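Local coordinates for packaging protein UL32 (Human herpesvirus 8 type M, PDB 6XF9), which forms a pentameric ring required for herpesviral packaging, binds zinc, and probably helps bring new capsids to nuclear replication compartments for cleavage and packaging of viral DNA, at residues His305-Glu318 with Met343-Ile355. Sequence-based numbering, arbitrary orientation.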
loop_
_atom_site.group_PDB
_atom_site.type_symbol
_atom_site.label_atom_id
_atom_site.label_comp_id
_atom_site.label_asym_id
_atom_site.label_seq_id
_atom_site.Cartn_x
_atom_site.Cartn_y
_atom_site.Cartn_z
ATOM N N HIS D 305 49.720 -3.088 10.421
ATOM C CA HIS D 305 50.553 -4.045 11.102
ATOM C C HIS D 305 50.533 -5.403 10.421
ATOM O O HIS D 305 49.456 -5.903 10.060
ATOM C CB HIS D 305 50.106 -4.206 12.549
ATOM C CG HIS D 305 51.112 -4.898 13.412
ATOM N ND1 HIS D 305 51.439 -6.230 13.258
ATOM C CD2 HIS D 305 51.853 -4.444 14.449
ATOM C CE1 HIS D 305 52.341 -6.564 14.163
ATOM N NE2 HIS D 305 52.603 -5.502 14.902
ATOM N N PRO D 306 51.700 -6.054 10.313
ATOM C CA PRO D 306 51.811 -7.223 9.422
ATOM C C PRO D 306 51.072 -8.455 9.887
ATOM O O PRO D 306 50.793 -9.321 9.055
ATOM C CB PRO D 306 53.325 -7.485 9.372
ATOM C CG PRO D 306 53.951 -6.159 9.717
ATOM C CD PRO D 306 53.024 -5.559 10.737
ATOM N N GLU D 307 50.821 -8.628 11.179
ATOM C CA GLU D 307 50.157 -9.845 11.635
ATOM C C GLU D 307 48.734 -9.619 12.130
ATOM O O GLU D 307 48.131 -10.550 12.672
ATOM C CB GLU D 307 51.019 -10.542 12.686
ATOM C CG GLU D 307 51.758 -9.570 13.547
ATOM C CD GLU D 307 52.832 -10.209 14.420
ATOM O OE1 GLU D 307 52.772 -11.435 14.660
ATOM O OE2 GLU D 307 53.748 -9.466 14.857
ATOM N N ALA D 308 48.158 -8.425 11.914
ATOM C CA ALA D 308 46.777 -8.207 12.349
ATOM C C ALA D 308 45.798 -9.058 11.546
ATOM O O ALA D 308 44.959 -9.738 12.168
ATOM C CB ALA D 308 46.424 -6.716 12.278
ATOM N N PRO D 309 45.857 -9.110 10.202
ATOM C CA PRO D 309 44.896 -9.954 9.467
ATOM C C PRO D 309 44.815 -11.384 9.962
ATOM O O PRO D 309 43.719 -11.899 10.238
ATOM C CB PRO D 309 45.414 -9.866 8.030
ATOM C CG PRO D 309 45.956 -8.502 7.932
ATOM C CD PRO D 309 46.609 -8.237 9.270
ATOM N N LYS D 310 45.956 -12.050 10.086
ATOM C CA LYS D 310 45.907 -13.437 10.501
ATOM C C LYS D 310 45.599 -13.559 11.987
ATOM O O LYS D 310 44.943 -14.525 12.401
ATOM C CB LYS D 310 47.230 -14.113 10.175
ATOM C CG LYS D 310 47.085 -15.575 9.849
ATOM C CD LYS D 310 48.366 -16.351 10.133
ATOM C CE LYS D 310 48.053 -17.741 10.707
ATOM N NZ LYS D 310 47.504 -18.692 9.678
ATOM N N ALA D 311 46.037 -12.578 12.797
ATOM C CA ALA D 311 45.777 -12.619 14.238
ATOM C C ALA D 311 44.293 -12.551 14.547
ATOM O O ALA D 311 43.775 -13.322 15.362
ATOM C CB ALA D 311 46.485 -11.467 14.941
ATOM N N LEU D 312 43.586 -11.650 13.869
ATOM C CA LEU D 312 42.168 -11.486 14.123
ATOM C C LEU D 312 41.390 -12.682 13.605
ATOM O O LEU D 312 40.450 -13.137 14.263
ATOM C CB LEU D 312 41.710 -10.184 13.492
ATOM C CG LEU D 312 42.418 -9.037 14.214
ATOM C CD1 LEU D 312 42.244 -7.717 13.450
ATOM C CD2 LEU D 312 41.953 -8.909 15.680
ATOM N N GLN D 313 41.774 -13.223 12.440
ATOM C CA GLN D 313 41.112 -14.440 11.975
ATOM C C GLN D 313 41.369 -15.600 12.917
ATOM O O GLN D 313 40.543 -16.519 13.001
ATOM C CB GLN D 313 41.508 -14.828 10.544
ATOM C CG GLN D 313 40.712 -16.074 10.076
ATOM C CD GLN D 313 39.168 -15.899 10.147
ATOM O OE1 GLN D 313 38.450 -16.800 10.614
ATOM N NE2 GLN D 313 38.656 -14.756 9.621
ATOM N N THR D 314 42.537 -15.638 13.555
ATOM C CA THR D 314 42.769 -16.682 14.543
ATOM C C THR D 314 41.963 -16.425 15.810
ATOM O O THR D 314 41.396 -17.357 16.387
ATOM C CB THR D 314 44.262 -16.767 14.843
ATOM O OG1 THR D 314 44.940 -17.313 13.701
ATOM C CG2 THR D 314 44.510 -17.631 16.050
ATOM N N LEU D 315 41.857 -15.150 16.218
ATOM C CA LEU D 315 40.991 -14.765 17.329
ATOM C C LEU D 315 39.534 -15.118 17.036
ATOM O O LEU D 315 38.816 -15.620 17.914
ATOM C CB LEU D 315 41.143 -13.272 17.606
ATOM C CG LEU D 315 40.258 -12.627 18.676
ATOM C CD1 LEU D 315 40.367 -13.327 20.030
ATOM C CD2 LEU D 315 40.556 -11.139 18.788
ATOM N N GLN D 316 39.080 -14.881 15.801
ATOM C CA GLN D 316 37.710 -15.241 15.456
ATOM C C GLN D 316 37.463 -16.722 15.678
ATOM O O GLN D 316 36.359 -17.111 16.079
ATOM C CB GLN D 316 37.390 -14.861 14.013
ATOM C CG GLN D 316 35.927 -15.061 13.685
ATOM C CD GLN D 316 35.606 -14.687 12.265
ATOM O OE1 GLN D 316 36.508 -14.524 11.429
ATOM N NE2 GLN D 316 34.318 -14.449 11.997
ATOM N N CYS D 317 38.451 -17.567 15.335
ATOM C CA CYS D 317 38.356 -19.004 15.606
ATOM C C CYS D 317 38.371 -19.289 17.105
ATOM O O CYS D 317 37.670 -20.190 17.574
ATOM C CB CYS D 317 39.481 -19.770 14.898
ATOM S SG CYS D 317 39.507 -19.529 13.084
ATOM N N GLU D 318 39.171 -18.548 17.878
ATOM C CA GLU D 318 39.173 -18.792 19.315
ATOM C C GLU D 318 37.820 -18.437 19.902
ATOM O O GLU D 318 37.286 -19.170 20.744
ATOM C CB GLU D 318 40.238 -17.963 20.046
ATOM C CG GLU D 318 41.720 -18.311 19.864
ATOM C CD GLU D 318 42.591 -17.685 20.982
ATOM O OE1 GLU D 318 43.499 -16.872 20.699
ATOM O OE2 GLU D 318 42.283 -17.918 22.171
ATOM N N MET D 343 46.198 -14.640 23.070
ATOM C CA MET D 343 46.755 -14.413 21.729
ATOM C C MET D 343 48.260 -14.628 21.600
ATOM O O MET D 343 48.976 -13.740 21.134
ATOM C CB MET D 343 46.388 -13.010 21.236
ATOM C CG MET D 343 44.892 -12.747 21.172
ATOM S SD MET D 343 44.500 -11.092 20.574
ATOM C CE MET D 343 45.221 -11.145 18.935
ATOM N N PRO D 344 48.750 -15.805 22.011
ATOM C CA PRO D 344 50.207 -16.024 21.970
ATOM C C PRO D 344 50.768 -16.070 20.556
ATOM O O PRO D 344 51.991 -15.934 20.386
ATOM C CB PRO D 344 50.386 -17.365 22.688
ATOM C CG PRO D 344 49.017 -18.009 22.722
ATOM C CD PRO D 344 48.004 -17.067 22.153
ATOM N N TYR D 345 49.909 -16.265 19.547
ATOM C CA TYR D 345 50.281 -16.275 18.136
ATOM C C TYR D 345 50.725 -14.915 17.621
ATOM O O TYR D 345 51.167 -14.827 16.469
ATOM C CB TYR D 345 49.094 -16.766 17.290
ATOM C CG TYR D 345 47.728 -16.270 17.772
ATOM C CD1 TYR D 345 47.193 -15.050 17.341
ATOM C CD2 TYR D 345 46.981 -17.028 18.660
ATOM C CE1 TYR D 345 45.953 -14.606 17.802
ATOM C CE2 TYR D 345 45.758 -16.600 19.119
ATOM C CZ TYR D 345 45.235 -15.395 18.696
ATOM O OH TYR D 345 43.993 -14.998 19.177
ATOM N N VAL D 346 50.601 -13.857 18.417
ATOM C CA VAL D 346 51.033 -12.529 18.002
ATOM C C VAL D 346 52.396 -12.290 18.639
ATOM O O VAL D 346 52.529 -12.345 19.869
ATOM C CB VAL D 346 50.022 -11.443 18.419
ATOM C CG1 VAL D 346 50.509 -10.056 17.993
ATOM C CG2 VAL D 346 48.639 -11.730 17.855
ATOM N N SER D 347 53.416 -12.063 17.807
ATOM C CA SER D 347 54.751 -11.836 18.347
ATOM C C SER D 347 54.864 -10.413 18.884
ATOM O O SER D 347 55.161 -10.206 20.066
ATOM C CB SER D 347 55.818 -12.132 17.291
ATOM O OG SER D 347 56.085 -11.007 16.478
ATOM N N ASP D 348 54.644 -9.415 18.017
ATOM C CA ASP D 348 54.708 -8.008 18.408
ATOM C C ASP D 348 53.791 -7.747 19.602
ATOM O O ASP D 348 52.557 -7.769 19.467
ATOM C CB ASP D 348 54.290 -7.090 17.260
ATOM C CG ASP D 348 54.513 -5.620 17.582
ATOM O OD1 ASP D 348 54.532 -5.263 18.784
ATOM O OD2 ASP D 348 54.588 -4.794 16.636
ATOM N N PRO D 349 54.356 -7.448 20.774
ATOM C CA PRO D 349 53.510 -7.187 21.948
ATOM C C PRO D 349 52.706 -5.895 21.869
ATOM O O PRO D 349 51.772 -5.737 22.658
ATOM C CB PRO D 349 54.517 -7.157 23.101
ATOM C CG PRO D 349 55.787 -6.711 22.465
ATOM C CD PRO D 349 55.787 -7.269 21.070
ATOM N N LEU D 350 53.051 -4.940 21.002
ATOM C CA LEU D 350 52.215 -3.743 20.885
ATOM C C LEU D 350 50.860 -4.088 20.266
ATOM O O LEU D 350 49.807 -3.780 20.838
ATOM C CB LEU D 350 52.918 -2.661 20.062
ATOM C CG LEU D 350 52.128 -1.356 19.948
ATOM C CD1 LEU D 350 51.881 -0.745 21.314
ATOM C CD2 LEU D 350 52.812 -0.360 19.042
ATOM N N LEU D 351 50.869 -4.764 19.114
ATOM C CA LEU D 351 49.615 -5.175 18.501
ATOM C C LEU D 351 48.801 -6.012 19.463
ATOM O O LEU D 351 47.602 -5.777 19.642
ATOM C CB LEU D 351 49.892 -5.985 17.239
ATOM C CG LEU D 351 48.660 -6.575 16.567
ATOM C CD1 LEU D 351 47.782 -5.446 16.055
ATOM C CD2 LEU D 351 49.078 -7.502 15.444
ATOM N N ARG D 352 49.458 -6.943 20.147
ATOM C CA ARG D 352 48.773 -7.803 21.102
ATOM C C ARG D 352 48.109 -6.989 22.202
ATOM O O ARG D 352 46.947 -7.225 22.547
ATOM C CB ARG D 352 49.775 -8.809 21.643
ATOM C CG ARG D 352 49.294 -9.829 22.609
ATOM C CD ARG D 352 50.535 -10.591 22.989
ATOM N NE ARG D 352 50.356 -11.520 24.086
ATOM C CZ ARG D 352 50.913 -12.726 24.117
ATOM N NH1 ARG D 352 50.724 -13.533 25.163
ATOM N NH2 ARG D 352 51.645 -13.134 23.081
ATOM N N GLU D 353 48.825 -6.016 22.764
ATOM C CA GLU D 353 48.246 -5.209 23.837
ATOM C C GLU D 353 47.137 -4.290 23.336
ATOM O O GLU D 353 46.195 -4.006 24.080
ATOM C CB GLU D 353 49.341 -4.430 24.561
ATOM C CG GLU D 353 48.832 -3.572 25.701
ATOM C CD GLU D 353 49.956 -3.013 26.543
ATOM O OE1 GLU D 353 51.132 -3.198 26.139
ATOM O OE2 GLU D 353 49.660 -2.374 27.585
ATOM N N LEU D 354 47.240 -3.785 22.106
ATOM C CA LEU D 354 46.174 -2.946 21.564
ATOM C C LEU D 354 44.884 -3.749 21.423
ATOM O O LEU D 354 43.815 -3.306 21.861
ATOM C CB LEU D 354 46.599 -2.345 20.224
ATOM C CG LEU D 354 45.787 -1.193 19.636
ATOM C CD1 LEU D 354 46.625 -0.512 18.569
ATOM C CD2 LEU D 354 44.447 -1.654 19.036
ATOM N N ILE D 355 44.967 -4.915 20.768
ATOM C CA ILE D 355 43.800 -5.772 20.569
ATOM C C ILE D 355 43.162 -6.121 21.909
ATOM O O ILE D 355 41.939 -6.059 22.070
ATOM C CB ILE D 355 44.193 -7.026 19.766
ATOM C CG1 ILE D 355 44.574 -6.642 18.325
ATOM C CG2 ILE D 355 43.081 -8.068 19.781
ATOM C CD1 ILE D 355 45.073 -7.820 17.481
#
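The Tyr345 ring lies on helix 308-318 between two carbons: Thr314 CG2 sits over the centre of one face, a CH-pi contact 3.5 Å from the ring centroid and 11° off its normal, and Met343 CA over the rim of the other. In Thr314, chi1 of -70° sets OG1 toward Lys310 O, which it hydrogen-bonds, and leaves CG2 anti to the backbone N, over the ring. One turn earlier, at the small Ala311, the Val346 CG2 methyl fits in at 3.6 Å from Ala311 CB; the backbones come closest here, the CA atoms of Ala311 and Val346 being 6.5 Å apart.

At the other end, Leu351 is the bump. With CG anti to the backbone N, its CD2 lies over one face of the His305 imidazole, offset toward the rim and 3.7 Å from the centroid, and also reaches Ala308 and the CG of Glu307. That ring is held at both nitrogens: ND1 accepts from Glu307 N almost in plane, while His305 NE2 donates to Asp348 OD2 at 2.7 Å, meeting the carboxylate from above its plane. Asp348 OD1 caps helix 349-355 through Leu350 N, so one carboxylate serves both segments. The Glu307 carboxylate in turn accepts from the other segment: OE1 from Ser347 N, and OE2 from both Ser347 OG and Asp348 N, the latter at 3.3 Å.

Deeper in, Leu312 CD2 touches Ile355 CD1 at 3.8 Å, and Leu315 CD2 packs on Ile355 CG2; Leu312 also contacts His366, a zinc ligand. The helix axes diverge at 43° and approach only to 11.6 Å, with the 343-348 loop bridging part of the interface. Helix 308-318 thus packs against this loop and the start of helix 349-355, a non-consecutive helix pair whose leading turns are tied by His305 and Glu307 to Ser347 and Asp348, beside the three-cysteine, one-histidine zinc site of Cys296, Cys299, His366 and Cys373.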